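SusD superfamily protein (Bacteroides vulgatus, PDB 3MYV) probably binds polysaccharide at the outer membrane, as a member of the SusD family of saccharide-binding proteins. Local coordinates at residues 49-63 with 410-423. Sequence-based numbering, arbitrary orientation.
With EDO (1,2-ethanediol), chain D.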
loop_
_atom_site.group_PDB
_atom_site.type_symbol
_atom_site.label_atom_id
_atom_site.label_comp_id
_atom_site.label_asym_id
_atom_site.label_seq_id
_atom_site.Cartn_x
_atom_site.Cartn_y
_atom_site.Cartn_z
ATOM N N GLN A 49 -11.278 1.779 -12.162
ATOM C CA GLN A 49 -11.700 0.613 -12.900
ATOM C C GLN A 49 -10.777 0.372 -14.080
ATOM O O GLN A 49 -10.042 1.268 -14.534
ATOM C CB GLN A 49 -13.156 0.786 -13.367
ATOM C CG GLN A 49 -13.330 1.904 -14.398
ATOM C CD GLN A 49 -14.654 1.831 -15.101
ATOM O OE1 GLN A 49 -15.668 2.307 -14.597
ATOM N NE2 GLN A 49 -14.643 1.256 -16.286
ATOM N N SER A 50 -10.832 -0.843 -14.593
ATOM C CA SER A 50 -10.157 -1.190 -15.831
ATOM C C SER A 50 -10.787 -0.544 -17.069
ATOM O O SER A 50 -11.974 -0.235 -17.113
ATOM C CB SER A 50 -10.195 -2.732 -16.013
ATOM O OG SER A 50 -9.461 -3.137 -17.144
ATOM N N SER A 51 -9.960 -0.340 -18.088
ATOM C CA SER A 51 -10.449 -0.096 -19.425
ATOM C C SER A 51 -10.694 -1.473 -20.052
ATOM O O SER A 51 -10.612 -2.495 -19.360
ATOM C CB SER A 51 -9.403 0.651 -20.235
ATOM O OG SER A 51 -8.234 -0.133 -20.357
ATOM N N GLU A 52 -10.875 -1.512 -21.371
ATOM C CA GLU A 52 -11.003 -2.783 -22.100
ATOM C C GLU A 52 -9.649 -3.482 -22.282
ATOM O O GLU A 52 -9.595 -4.636 -22.666
ATOM C CB GLU A 52 -11.668 -2.581 -23.466
ATOM C CG GLU A 52 -13.085 -2.028 -23.402
ATOM C CD GLU A 52 -13.648 -1.661 -24.773
ATOM O OE1 GLU A 52 -13.139 -2.167 -25.802
ATOM O OE2 GLU A 52 -14.598 -0.858 -24.817
ATOM N N GLU A 53 -8.550 -2.788 -21.990
ATOM C CA GLU A 53 -7.236 -3.367 -22.173
ATOM C C GLU A 53 -7.012 -4.546 -21.227
ATOM O O GLU A 53 -7.537 -4.576 -20.119
ATOM C CB GLU A 53 -6.159 -2.320 -21.940
ATOM C CG GLU A 53 -6.213 -1.167 -22.914
ATOM C CD GLU A 53 -5.728 -1.542 -24.297
ATOM O OE1 GLU A 53 -4.671 -2.202 -24.400
ATOM O OE2 GLU A 53 -6.375 -1.147 -25.280
ATOM N N SER A 54 -6.235 -5.510 -21.699
ATOM C CA SER A 54 -5.868 -6.693 -20.918
ATOM C C SER A 54 -4.745 -6.375 -19.930
ATOM O O SER A 54 -4.079 -5.325 -20.032
ATOM C CB SER A 54 -5.414 -7.815 -21.863
ATOM O OG SER A 54 -6.274 -7.926 -22.984
ATOM N N GLY A 55 -4.529 -7.287 -18.990
ATOM C CA GLY A 55 -3.461 -7.189 -18.031
ATOM C C GLY A 55 -3.914 -7.157 -16.583
ATOM O O GLY A 55 -5.069 -7.472 -16.249
ATOM N N VAL A 56 -2.994 -6.762 -15.718
ATOM C CA VAL A 56 -3.196 -6.887 -14.259
ATOM C C VAL A 56 -4.297 -5.972 -13.730
ATOM O O VAL A 56 -5.038 -6.351 -12.813
ATOM C CB VAL A 56 -1.871 -6.689 -13.454
ATOM C CG1 VAL A 56 -1.399 -5.250 -13.521
ATOM C CG2 VAL A 56 -2.044 -7.147 -12.000
ATOM N N CYS A 57 -4.454 -4.786 -14.301
ATOM C CA CYS A 57 -5.568 -3.922 -13.904
ATOM C C CYS A 57 -6.897 -4.637 -14.183
ATOM O O CYS A 57 -7.807 -4.627 -13.354
ATOM C CB CYS A 57 -5.524 -2.570 -14.631
ATOM S SG CYS A 57 -4.218 -1.443 -13.999
ATOM N N ASN A 58 -6.988 -5.261 -15.353
ATOM C CA ASN A 58 -8.217 -5.895 -15.795
ATOM C C ASN A 58 -8.593 -7.125 -14.930
ATOM O O ASN A 58 -9.714 -7.221 -14.449
ATOM C CB ASN A 58 -8.114 -6.243 -17.265
ATOM C CG ASN A 58 -9.413 -6.760 -17.822
ATOM O OD1 ASN A 58 -9.702 -7.931 -17.720
ATOM N ND2 ASN A 58 -10.193 -5.886 -18.408
ATOM N N THR A 59 -7.635 -8.026 -14.723
ATOM C CA THR A 59 -7.869 -9.242 -13.957
ATOM C C THR A 59 -8.136 -8.882 -12.491
ATOM O O THR A 59 -9.020 -9.446 -11.897
ATOM C CB THR A 59 -6.712 -10.247 -14.120
ATOM O OG1 THR A 59 -5.474 -9.677 -13.653
ATOM C CG2 THR A 59 -6.581 -10.685 -15.636
ATOM N N CYS A 60 -7.426 -7.896 -11.930
ATOM C CA CYS A 60 -7.794 -7.427 -10.568
ATOM C C CYS A 60 -9.218 -6.852 -10.516
ATOM O O CYS A 60 -10.028 -7.212 -9.649
ATOM C CB CYS A 60 -6.780 -6.411 -10.031
ATOM S SG CYS A 60 -5.173 -7.151 -9.606
ATOM N N TYR A 61 -9.537 -5.971 -11.450
ATOM C CA TYR A 61 -10.876 -5.371 -11.491
ATOM C C TYR A 61 -11.971 -6.424 -11.599
ATOM O O TYR A 61 -13.010 -6.340 -10.937
ATOM C CB TYR A 61 -10.926 -4.422 -12.681
ATOM C CG TYR A 61 -12.268 -3.848 -13.005
ATOM C CD1 TYR A 61 -12.824 -2.862 -12.206
ATOM C CD2 TYR A 61 -12.926 -4.196 -14.175
ATOM C CE1 TYR A 61 -14.075 -2.290 -12.536
ATOM C CE2 TYR A 61 -14.150 -3.633 -14.517
ATOM C CZ TYR A 61 -14.714 -2.676 -13.697
ATOM O OH TYR A 61 -15.923 -2.146 -14.041
HETATM N N MSE A 62 -11.725 -7.415 -12.451
HETATM C CA MSE A 62 -12.695 -8.475 -12.720
HETATM C C MSE A 62 -12.600 -9.643 -11.725
HETATM O O MSE A 62 -13.303 -10.645 -11.882
HETATM C CB MSE A 62 -12.500 -8.980 -14.147
HETATM C CG MSE A 62 -12.758 -7.933 -15.228
HETATM SE SE MSE A 62 -14.560 -7.255 -15.256
HETATM C CE MSE A 62 -15.567 -8.863 -15.807
ATOM N N PHE A 63 -11.760 -9.522 -10.693
ATOM C CA PHE A 63 -11.492 -10.657 -9.765
ATOM C C PHE A 63 -11.285 -11.981 -10.521
ATOM O O PHE A 63 -11.725 -13.032 -10.089
ATOM C CB PHE A 63 -12.569 -10.789 -8.675
ATOM C CG PHE A 63 -12.553 -9.647 -7.675
ATOM C CD1 PHE A 63 -12.948 -8.362 -8.057
ATOM C CD2 PHE A 63 -12.125 -9.853 -6.357
ATOM C CE1 PHE A 63 -12.899 -7.271 -7.137
ATOM C CE2 PHE A 63 -12.092 -8.786 -5.414
ATOM C CZ PHE A 63 -12.470 -7.492 -5.808
ATOM N N ARG A 410 -19.900 -1.290 -7.034
ATOM C CA ARG A 410 -19.245 -1.055 -8.318
ATOM C C ARG A 410 -20.268 -1.338 -9.398
ATOM O O ARG A 410 -20.324 -2.428 -9.962
ATOM C CB ARG A 410 -18.016 -1.971 -8.458
ATOM C CG ARG A 410 -17.129 -1.951 -7.206
ATOM C CD ARG A 410 -16.447 -3.279 -6.911
ATOM N NE ARG A 410 -15.216 -3.392 -7.668
ATOM C CZ ARG A 410 -14.881 -4.386 -8.486
ATOM N NH1 ARG A 410 -15.653 -5.437 -8.652
ATOM N NH2 ARG A 410 -13.715 -4.333 -9.105
ATOM N N LYS A 411 -21.104 -0.345 -9.660
ATOM C CA LYS A 411 -22.169 -0.502 -10.634
ATOM C C LYS A 411 -22.496 0.815 -11.321
ATOM O O LYS A 411 -22.144 1.909 -10.841
ATOM C CB LYS A 411 -23.403 -1.132 -9.977
ATOM C CG LYS A 411 -24.126 -0.278 -8.964
ATOM C CD LYS A 411 -25.263 -1.075 -8.320
ATOM C CE LYS A 411 -25.986 -0.243 -7.258
ATOM N NZ LYS A 411 -27.202 -0.921 -6.703
ATOM N N GLY A 412 -23.140 0.703 -12.476
ATOM C CA GLY A 412 -23.468 1.872 -13.288
ATOM C C GLY A 412 -22.242 2.568 -13.851
ATOM O O GLY A 412 -21.193 1.939 -14.069
ATOM N N GLY A 413 -22.391 3.864 -14.102
ATOM C CA GLY A 413 -21.334 4.674 -14.675
ATOM C C GLY A 413 -20.870 4.125 -16.003
ATOM O O GLY A 413 -21.668 3.840 -16.891
ATOM N N TYR A 414 -19.563 3.945 -16.130
ATOM C CA TYR A 414 -18.989 3.282 -17.276
ATOM C C TYR A 414 -18.218 2.015 -16.867
ATOM O O TYR A 414 -17.246 1.608 -17.507
ATOM C CB TYR A 414 -18.127 4.260 -18.085
ATOM C CG TYR A 414 -17.157 5.165 -17.343
ATOM C CD1 TYR A 414 -15.883 4.715 -16.977
ATOM C CD2 TYR A 414 -17.474 6.505 -17.085
ATOM C CE1 TYR A 414 -14.981 5.548 -16.331
ATOM C CE2 TYR A 414 -16.581 7.353 -16.460
ATOM C CZ TYR A 414 -15.322 6.871 -16.076
ATOM O OH TYR A 414 -14.437 7.723 -15.461
ATOM N N HIS A 415 -18.696 1.362 -15.822
ATOM C CA HIS A 415 -18.182 0.048 -15.460
ATOM C C HIS A 415 -18.328 -0.940 -16.614
ATOM O O HIS A 415 -19.266 -0.855 -17.423
ATOM C CB HIS A 415 -18.870 -0.488 -14.207
ATOM C CG HIS A 415 -18.322 0.075 -12.928
ATOM N ND1 HIS A 415 -17.137 -0.365 -12.371
ATOM C CD2 HIS A 415 -18.803 1.022 -12.090
ATOM C CE1 HIS A 415 -16.911 0.302 -11.253
ATOM N NE2 HIS A 415 -17.896 1.162 -11.070
ATOM N N LEU A 416 -17.400 -1.884 -16.679
ATOM C CA LEU A 416 -17.444 -2.917 -17.703
ATOM C C LEU A 416 -18.515 -3.964 -17.445
ATOM O O LEU A 416 -18.918 -4.191 -16.296
ATOM C CB LEU A 416 -16.097 -3.625 -17.795
ATOM C CG LEU A 416 -14.843 -2.770 -18.023
ATOM C CD1 LEU A 416 -13.638 -3.676 -18.251
ATOM C CD2 LEU A 416 -15.050 -1.830 -19.203
ATOM N N PRO A 417 -18.964 -4.635 -18.513
ATOM C CA PRO A 417 -19.945 -5.708 -18.291
ATOM C C PRO A 417 -19.396 -6.793 -17.360
ATOM O O PRO A 417 -18.208 -7.074 -17.360
ATOM C CB PRO A 417 -20.176 -6.293 -19.700
ATOM C CG PRO A 417 -19.758 -5.219 -20.650
ATOM C CD PRO A 417 -18.661 -4.433 -19.939
ATOM N N SER A 418 -20.277 -7.392 -16.581
ATOM C CA SER A 418 -19.946 -8.504 -15.719
ATOM C C SER A 418 -19.033 -8.188 -14.552
ATOM O O SER A 418 -18.615 -9.109 -13.863
ATOM C CB SER A 418 -19.378 -9.666 -16.535
ATOM O OG SER A 418 -20.344 -10.105 -17.466
ATOM N N VAL A 419 -18.757 -6.910 -14.292
ATOM C CA VAL A 419 -18.044 -6.539 -13.061
ATOM C C VAL A 419 -18.823 -7.089 -11.850
ATOM O O VAL A 419 -20.065 -7.197 -11.891
ATOM C CB VAL A 419 -17.847 -5.023 -12.919
ATOM C CG1 VAL A 419 -19.198 -4.290 -12.801
ATOM C CG2 VAL A 419 -16.924 -4.720 -11.717
ATOM N N ASP A 420 -18.101 -7.483 -10.810
ATOM C CA ASP A 420 -18.743 -7.870 -9.548
ATOM C C ASP A 420 -19.253 -6.606 -8.853
ATOM O O ASP A 420 -18.471 -5.767 -8.390
ATOM C CB ASP A 420 -17.779 -8.637 -8.639
ATOM C CG ASP A 420 -17.388 -9.979 -9.207
ATOM O OD1 ASP A 420 -18.219 -10.913 -9.235
ATOM O OD2 ASP A 420 -16.247 -10.089 -9.651
ATOM N N GLU A 421 -20.573 -6.463 -8.779
ATOM C CA GLU A 421 -21.165 -5.187 -8.375
ATOM C C GLU A 421 -21.173 -4.931 -6.874
ATOM O O GLU A 421 -21.283 -3.783 -6.439
ATOM C CB GLU A 421 -22.598 -5.082 -8.909
ATOM C CG GLU A 421 -22.677 -5.020 -10.424
ATOM C CD GLU A 421 -24.063 -4.716 -10.941
ATOM O OE1 GLU A 421 -25.039 -4.753 -10.164
ATOM O OE2 GLU A 421 -24.171 -4.429 -12.133
ATOM N N GLU A 422 -21.117 -5.995 -6.077
ATOM C CA GLU A 422 -21.016 -5.864 -4.629
ATOM C C GLU A 422 -19.949 -6.808 -4.121
ATOM O O GLU A 422 -20.001 -8.014 -4.385
ATOM C CB GLU A 422 -22.360 -6.165 -3.952
ATOM C CG GLU A 422 -23.422 -5.159 -4.335
ATOM C CD GLU A 422 -24.684 -5.239 -3.491
ATOM O OE1 GLU A 422 -24.930 -6.267 -2.833
ATOM O OE2 GLU A 422 -25.446 -4.250 -3.499
ATOM N N VAL A 423 -18.947 -6.256 -3.452
ATOM C CA VAL A 423 -17.844 -7.051 -2.895
ATOM C C VAL A 423 -17.725 -6.739 -1.409
ATOM O O VAL A 423 -17.680 -5.568 -1.008
ATOM C CB VAL A 423 -16.526 -6.751 -3.610
ATOM C CG1 VAL A 423 -15.337 -7.391 -2.863
ATOM C CG2 VAL A 423 -16.616 -7.228 -5.074
HETATM C C1 EDO D . -12.805 1.388 -26.902
HETATM O O1 EDO D . -13.423 2.237 -27.847
HETATM C C2 EDO D . -11.914 0.455 -27.698
HETATM O O2 EDO D . -12.562 -0.810 -27.765
HETATM O O HOH W 1 -17.675 4.114 -13.759
HETATM O O HOH W 2 -15.381 -7.755 -10.516
HETATM O O HOH W 3 -15.645 -12.432 -10.640
#
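Tyr61, on the last turn of helix 56-61, reaches into the loop between strands 408-409 and 422-423, in a mixed polar and apolar contact that joins an early part of the SusD fold to a late one. Its CG is anti to the backbone N (chi1 172°), which carries the phenol to the loop. There Tyr61 OH lies 2.7 Å from His415 ND1 in a hydrogen bond, and accepts a second from Leu416 N at 3.0 Å. The two rings meet rim to rim and are almost coplanar. Leu416 CG packs on Tyr61 CE2 at 3.7 Å, while Val419 CG2 touches CZ. Beyond Tyr61, Leu416 CD1 reaches Ser51 O.

At the helix end, Arg410 NH2 gives a nearly straight bond to Tyr61 O (2.8 Å, 176°), on a carbonyl lone pair. Phe63, which closes the helix in a Schellman motif, sets CE1 over the guanidinium face. One water joins Tyr61 O, Arg410 NH1 and Asp420.

Gln49 NE2 bonds to Tyr414 O at 2.9 Å, from above the carbonyl plane, and also to Ser50 O. A water that accepts from Tyr414 N donates to Gln49 OE1.

Around the contact, strand 48-50 pairs with strand 277-279, Tyr414 OH bonds to Val279 O and Trp310 N, and Arg410 also bonds to Met43 O at the end of helix 36-43.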